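Local structure of putative phthiocerol dimycocerosate transporter LppX (Mycobacterium tuberculosis, 2BYO) at residues V43-T48 with D52-I57; I142-I147 with H180-S185. The protein probably carries phthiocerol dimycocerosates from the cell membrane to the outer membrane, as a lipoprotein whose hydrophobic cavity can hold one such lipid. All coordinates share one frame; numbering follows the deposited sequence.

Contact 1: V43-T48 with D52-I57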
loop_
_atom_site.group_PDB
_atom_site.type_symbol
_atom_site.label_atom_id
_atom_site.label_comp_id
_atom_site.label_asym_id
_atom_site.label_seq_id
_atom_site.Cartn_x
_atom_site.Cartn_y
_atom_site.Cartn_z
ATOM N N VAL A 43 -4.454 -6.336 -4.306
ATOM C CA VAL A 43 -3.560 -5.180 -4.313
ATOM C C VAL A 43 -2.567 -5.257 -5.479
ATOM O O VAL A 43 -1.931 -6.307 -5.717
ATOM C CB VAL A 43 -2.781 -5.036 -2.986
ATOM C CG1 VAL A 43 -1.722 -3.969 -3.106
ATOM C CG2 VAL A 43 -3.721 -4.657 -1.852
ATOM N N ALA A 44 -2.470 -4.139 -6.202
ATOM C CA ALA A 44 -1.500 -3.955 -7.257
ATOM C C ALA A 44 -0.530 -2.864 -6.835
ATOM O O ALA A 44 -0.919 -1.706 -6.613
ATOM C CB ALA A 44 -2.189 -3.582 -8.543
ATOM N N VAL A 45 0.729 -3.242 -6.695
ATOM C CA VAL A 45 1.796 -2.304 -6.380
ATOM C C VAL A 45 2.603 -2.015 -7.642
ATOM O O VAL A 45 3.029 -2.930 -8.338
ATOM C CB VAL A 45 2.724 -2.854 -5.280
ATOM C CG1 VAL A 45 3.848 -1.863 -4.983
ATOM C CG2 VAL A 45 1.927 -3.164 -4.002
ATOM N N ARG A 46 2.795 -0.740 -7.940
ATOM C CA ARG A 46 3.650 -0.317 -9.034
ATOM C C ARG A 46 4.617 0.719 -8.481
ATOM O O ARG A 46 4.312 1.394 -7.489
ATOM C CB ARG A 46 2.819 0.308 -10.171
ATOM C CG ARG A 46 1.772 -0.636 -10.793
ATOM C CD ARG A 46 2.403 -1.757 -11.623
ATOM N NE ARG A 46 1.372 -2.643 -12.183
ATOM C CZ ARG A 46 0.832 -3.705 -11.574
ATOM N NH1 ARG A 46 1.214 -4.085 -10.360
ATOM N NH2 ARG A 46 -0.106 -4.407 -12.195
ATOM N N THR A 47 5.776 0.838 -9.121
ATOM C CA THR A 47 6.759 1.837 -8.748
ATOM C C THR A 47 7.308 2.509 -9.999
ATOM O O THR A 47 7.255 1.939 -11.088
ATOM C CB THR A 47 7.957 1.223 -7.953
ATOM O OG1 THR A 47 8.607 0.216 -8.732
ATOM C CG2 THR A 47 7.497 0.611 -6.646
ATOM N N THR A 48 7.822 3.726 -9.821
ATOM C CA THR A 48 8.636 4.404 -10.819
ATOM C C THR A 48 9.976 4.762 -10.177
ATOM O O THR A 48 10.087 4.852 -8.946
ATOM C CB THR A 48 7.997 5.716 -11.327
ATOM O OG1 THR A 48 7.988 6.679 -10.274
ATOM C CG2 THR A 48 6.562 5.497 -11.803
ATOM N N ASP A 52 14.100 0.956 -3.275
ATOM C CA ASP A 52 14.881 -0.129 -2.676
ATOM C C ASP A 52 14.280 -0.609 -1.350
ATOM O O ASP A 52 14.839 -1.490 -0.700
ATOM C CB ASP A 52 16.319 0.349 -2.429
ATOM C CG ASP A 52 17.097 0.590 -3.716
ATOM O OD1 ASP A 52 16.996 -0.236 -4.652
ATOM O OD2 ASP A 52 17.850 1.590 -3.784
ATOM N N SER A 53 13.145 -0.039 -0.958
ATOM C CA SER A 53 12.586 -0.253 0.375
ATOM C C SER A 53 11.504 -1.331 0.450
ATOM O O SER A 53 10.915 -1.535 1.510
ATOM C CB SER A 53 12.023 1.066 0.909
ATOM O OG SER A 53 10.977 1.550 0.086
ATOM N N LEU A 54 11.232 -2.018 -0.655
ATOM C CA LEU A 54 10.259 -3.109 -0.640
ATOM C C LEU A 54 10.941 -4.463 -0.801
ATOM O O LEU A 54 10.421 -5.350 -1.472
ATOM C CB LEU A 54 9.207 -2.904 -1.733
ATOM C CG LEU A 54 8.446 -1.580 -1.720
ATOM C CD1 LEU A 54 7.469 -1.564 -2.876
ATOM C CD2 LEU A 54 7.725 -1.368 -0.395
ATOM N N LEU A 55 12.106 -4.612 -0.176
ATOM C CA LEU A 55 12.851 -5.871 -0.177
ATOM C C LEU A 55 13.264 -6.339 -1.580
ATOM O O LEU A 55 13.445 -7.539 -1.806
ATOM C CB LEU A 55 12.039 -6.974 0.528
ATOM C CG LEU A 55 11.467 -6.649 1.910
ATOM C CD1 LEU A 55 10.626 -7.810 2.414
ATOM C CD2 LEU A 55 12.573 -6.334 2.883
ATOM N N GLY A 56 13.421 -5.393 -2.508
ATOM C CA GLY A 56 13.808 -5.695 -3.892
ATOM C C GLY A 56 12.645 -5.916 -4.855
ATOM O O GLY A 56 12.859 -6.165 -6.050
ATOM N N ILE A 57 11.420 -5.845 -4.338
ATOM C CA ILE A 57 10.223 -5.918 -5.163
ATOM C C ILE A 57 9.900 -4.526 -5.717
ATOM O O ILE A 57 9.969 -3.539 -4.982
ATOM C CB ILE A 57 9.021 -6.447 -4.359
ATOM C CG1 ILE A 57 9.289 -7.884 -3.909
ATOM C CG2 ILE A 57 7.722 -6.359 -5.199
ATOM C CD1 ILE A 57 8.204 -8.454 -3.037
#
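Val45 O takes a hydrogen bond from Arg46 NH1 and a weak one from Ser59 OG. It lies on the outgoing arm, strand 40-49, of a beta hairpin in the U-shaped half-barrel; residues 52-57 lead into the returning strand 57-65, which supplies Ser59. The guanidinium of Arg46 curls back so that NH1 lies 3.0 Å from Val45 O, with an N-H...O angle of 158°. The oxygen sits in the guanidinium plane, but the nitrogen stands well above the carbonyl plane, 62° out of it, and so misses the lone pairs. Also from the returning strand, Ala60 pairs with the backbone of Val45, and Asp61, itself a zinc ligand, steadies the guanidinium by a salt bridge to NH2.

The returning chain makes a type I' turn from Leu54 to Ile57, closed by Ile57 N to Leu54 O at 3.1 Å. Leu55 and Gly56 are its two central residues, both with positive phi. Ser53, just before the turn, bonds through OG to Leu159 and through its carbonyl to Arg113.

Across the hairpin the meeting is apolar. Val45 CG1, anti to its own backbone nitrogen (chi1 179°), reaches to 4.2 Å from Leu54 CD1. Thr47 brings its methyl to the same carbon, CG2 to CD1 of Leu54 at 4.4 Å, while its hydroxyl turns to the carbonyl of Thr58. The other branch of the leucine faces bound alpha-linolenic acid, with Leu54 CD2 4.2 Å from C11 of the lipid.

Contact 2: I142-I147 with H180-S185; sequences ISTTKI and HLVRAS. With LNL (alpha-linolenic acid), chain K.
Apolar contacts carry the meeting of Val182 with Thr144 and Ile142. Val182 CG2 approaches Thr144 CG2 to 3.7 Å and Ile142 CG2 to 4.2 Å, so that one methyl meets two others, each branched chain lying askew to the valine. In both Thr144 and Val182 the touching methyl is anti to the carbonyl carbon, which brings the two methyls together. Strands 142-151 and 181-187 are not neighbours in the antiparallel sheet: 167-174 runs between them, yet the CA atoms of Thr144 and Val182 come within 7.5 Å.

The chain folds through an inverse gamma turn centred on Leu181, and a classic beta bulge sets Val182 and Arg183 opposite Trp172 alone.

Polar groups turn elsewhere. Thr144 OG1 bonds to the carbonyl of Glu137, Arg183 NE to Thr196, and His180 stacks on Trp200 and ligates zinc through NE2.

Lipid contact comes further along the second strand, where C16 of alpha-linolenic acid lies 3.7 Å from Ala184 O and 3.8 Å from Ser185 CA.

With the hydroxyl of Thr144 engaged on strand 129-139, the contact between the segments is apolar, without directional bonds; strand 167-174 links them in the sheet.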
loop_
_atom_site.group_PDB
_atom_site.type_symbol
_atom_site.label_atom_id
_atom_site.label_comp_id
_atom_site.label_asym_id
_atom_site.label_seq_id
_atom_site.Cartn_x
_atom_site.Cartn_y
_atom_site.Cartn_z
ATOM N N ILE A 142 -14.160 3.772 -11.498
ATOM C CA ILE A 142 -14.675 4.302 -10.228
ATOM C C ILE A 142 -14.328 5.787 -10.098
ATOM O O ILE A 142 -13.166 6.179 -10.289
ATOM C CB ILE A 142 -14.082 3.530 -9.018
ATOM C CG1 ILE A 142 -14.381 2.032 -9.133
ATOM C CG2 ILE A 142 -14.642 4.049 -7.676
ATOM C CD1 ILE A 142 -13.421 1.178 -8.294
ATOM N N SER A 143 -15.346 6.603 -9.793
ATOM C CA SER A 143 -15.158 8.013 -9.468
ATOM C C SER A 143 -14.591 8.150 -8.057
ATOM O O SER A 143 -15.170 7.638 -7.085
ATOM C CB SER A 143 -16.477 8.779 -9.554
ATOM O OG SER A 143 -17.013 8.728 -10.866
ATOM N N THR A 144 -13.462 8.844 -7.951
ATOM C CA THR A 144 -12.757 8.969 -6.687
ATOM C C THR A 144 -12.425 10.417 -6.385
ATOM O O THR A 144 -12.251 11.214 -7.287
ATOM C CB THR A 144 -11.428 8.172 -6.660
ATOM O OG1 THR A 144 -10.486 8.755 -7.560
ATOM C CG2 THR A 144 -11.626 6.714 -7.011
ATOM N N THR A 145 -12.352 10.735 -5.098
ATOM C CA THR A 145 -11.893 12.028 -4.625
ATOM C C THR A 145 -10.387 11.930 -4.472
ATOM O O THR A 145 -9.888 11.046 -3.760
ATOM C CB THR A 145 -12.521 12.340 -3.259
ATOM O OG1 THR A 145 -13.954 12.311 -3.360
ATOM C CG2 THR A 145 -12.071 13.680 -2.753
ATOM N N LYS A 146 -9.670 12.815 -5.159
ATOM C CA LYS A 146 -8.223 12.873 -5.087
ATOM C C LYS A 146 -7.843 13.885 -4.020
ATOM O O LYS A 146 -8.272 15.029 -4.076
ATOM C CB LYS A 146 -7.635 13.281 -6.437
ATOM C CG LYS A 146 -6.119 13.291 -6.478
ATOM C CD LYS A 146 -5.615 13.891 -7.784
ATOM C CE LYS A 146 -4.084 13.862 -7.864
ATOM N NZ LYS A 146 -3.587 14.503 -9.112
ATOM N N ILE A 147 -7.074 13.444 -3.033
ATOM C CA ILE A 147 -6.618 14.306 -1.959
ATOM C C ILE A 147 -5.123 14.126 -1.815
ATOM O O ILE A 147 -4.644 13.010 -1.639
ATOM C CB ILE A 147 -7.303 13.992 -0.606
ATOM C CG1 ILE A 147 -8.818 14.108 -0.740
ATOM C CG2 ILE A 147 -6.803 14.960 0.496
ATOM C CD1 ILE A 147 -9.579 13.722 0.501
ATOM N N HIS A 180 -13.913 3.286 -0.490
ATOM C CA HIS A 180 -12.772 2.403 -0.741
ATOM C C HIS A 180 -11.548 3.253 -1.018
ATOM O O HIS A 180 -11.643 4.270 -1.706
ATOM C CB HIS A 180 -12.996 1.499 -1.953
ATOM C CG HIS A 180 -13.942 0.369 -1.706
ATOM N ND1 HIS A 180 -14.829 -0.076 -2.668
ATOM C CD2 HIS A 180 -14.133 -0.412 -0.620
ATOM C CE1 HIS A 180 -15.527 -1.085 -2.176
ATOM N NE2 HIS A 180 -15.122 -1.313 -0.939
ATOM N N LEU A 181 -10.412 2.837 -0.480
ATOM C CA LEU A 181 -9.148 3.468 -0.818
ATOM C C LEU A 181 -8.685 2.858 -2.141
ATOM O O LEU A 181 -7.936 1.869 -2.154
ATOM C CB LEU A 181 -8.123 3.249 0.302
ATOM C CG LEU A 181 -6.778 3.969 0.121
ATOM C CD1 LEU A 181 -6.942 5.493 -0.000
ATOM C CD2 LEU A 181 -5.855 3.643 1.301
ATOM N N VAL A 182 -9.162 3.421 -3.248
ATOM C CA VAL A 182 -8.914 2.834 -4.575
ATOM C C VAL A 182 -7.414 2.883 -4.893
ATOM O O VAL A 182 -6.831 1.913 -5.393
ATOM C CB VAL A 182 -9.735 3.551 -5.677
ATOM C CG1 VAL A 182 -9.447 2.951 -7.055
ATOM C CG2 VAL A 182 -11.216 3.469 -5.372
ATOM N N ARG A 183 -6.788 4.004 -4.558
ATOM C CA ARG A 183 -5.373 4.168 -4.784
ATOM C C ARG A 183 -4.723 5.068 -3.728
ATOM O O ARG A 183 -5.356 5.976 -3.158
ATOM C CB ARG A 183 -5.149 4.715 -6.204
ATOM C CG ARG A 183 -3.694 4.894 -6.647
ATOM C CD ARG A 183 -3.617 5.204 -8.143
ATOM N NE ARG A 183 -3.934 4.020 -8.942
ATOM C CZ ARG A 183 -4.105 4.021 -10.260
ATOM N NH1 ARG A 183 -4.026 5.148 -10.954
ATOM N NH2 ARG A 183 -4.374 2.881 -10.889
ATOM N N ALA A 184 -3.450 4.782 -3.473
ATOM C CA ALA A 184 -2.608 5.598 -2.619
ATOM C C ALA A 184 -1.211 5.594 -3.201
ATOM O O ALA A 184 -0.724 4.561 -3.653
ATOM C CB ALA A 184 -2.601 5.042 -1.213
ATOM N N SER A 185 -0.562 6.744 -3.205
ATOM C CA SER A 185 0.786 6.813 -3.714
ATOM C C SER A 185 1.632 7.835 -2.953
ATOM O O SER A 185 1.110 8.764 -2.336
ATOM C CB SER A 185 0.787 7.096 -5.223
ATOM O OG SER A 185 0.535 8.450 -5.501
HETATM O O1 LNL K . 3.379 -6.904 4.256
HETATM C C1 LNL K . 2.975 -7.568 3.271
HETATM O O2 LNL K . 3.650 -7.670 2.221
HETATM C C2 LNL K . 1.641 -8.289 3.361
HETATM C C3 LNL K . 0.513 -7.489 2.722
HETATM C C4 LNL K . 0.481 -7.629 1.195
HETATM C C5 LNL K . 0.877 -6.370 0.408
HETATM C C6 LNL K . 0.235 -5.064 0.909
HETATM C C7 LNL K . 1.077 -3.848 0.511
HETATM C C8 LNL K . 2.145 -3.483 1.548
HETATM C C9 LNL K . 2.401 -1.975 1.609
HETATM C C10 LNL K . 3.751 -1.554 1.031
HETATM C C11 LNL K . 3.566 -1.061 -0.391
HETATM C C12 LNL K . 3.068 0.144 -0.702
HETATM C C13 LNL K . 2.643 1.176 0.325
HETATM C C14 LNL K . 1.649 2.175 -0.269
HETATM C C15 LNL K . 2.302 3.421 -0.869
HETATM C C16 LNL K . 1.452 4.671 -0.635
HETATM C C17 LNL K . 1.548 5.176 0.807
HETATM C C18 LNL K . 0.829 6.495 1.024
#

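Contacts 1 and 2 are successive along the chain and lie in one sheet, where strand 191-198 separates strand 40-49 of the first from strand 181-187 of the second. Their centres are 19 Å apart and their nearest atoms about 7 Å. Bound lipid spans the interval. The same alpha-linolenic acid runs past Leu54 of contact 1 near the middle of its chain and ends beside Ala184 and Ser185 of contact 2, while docosahexaenoic acid touches Val43 in 43-48 and Leu181 in 180-185. Segments of both supply lipid-site residues, consistent with a lipid carrier; the touching side chains of contact 2 are not among them, that of Val182 lying about 11 Å from docosahexaenoic acid.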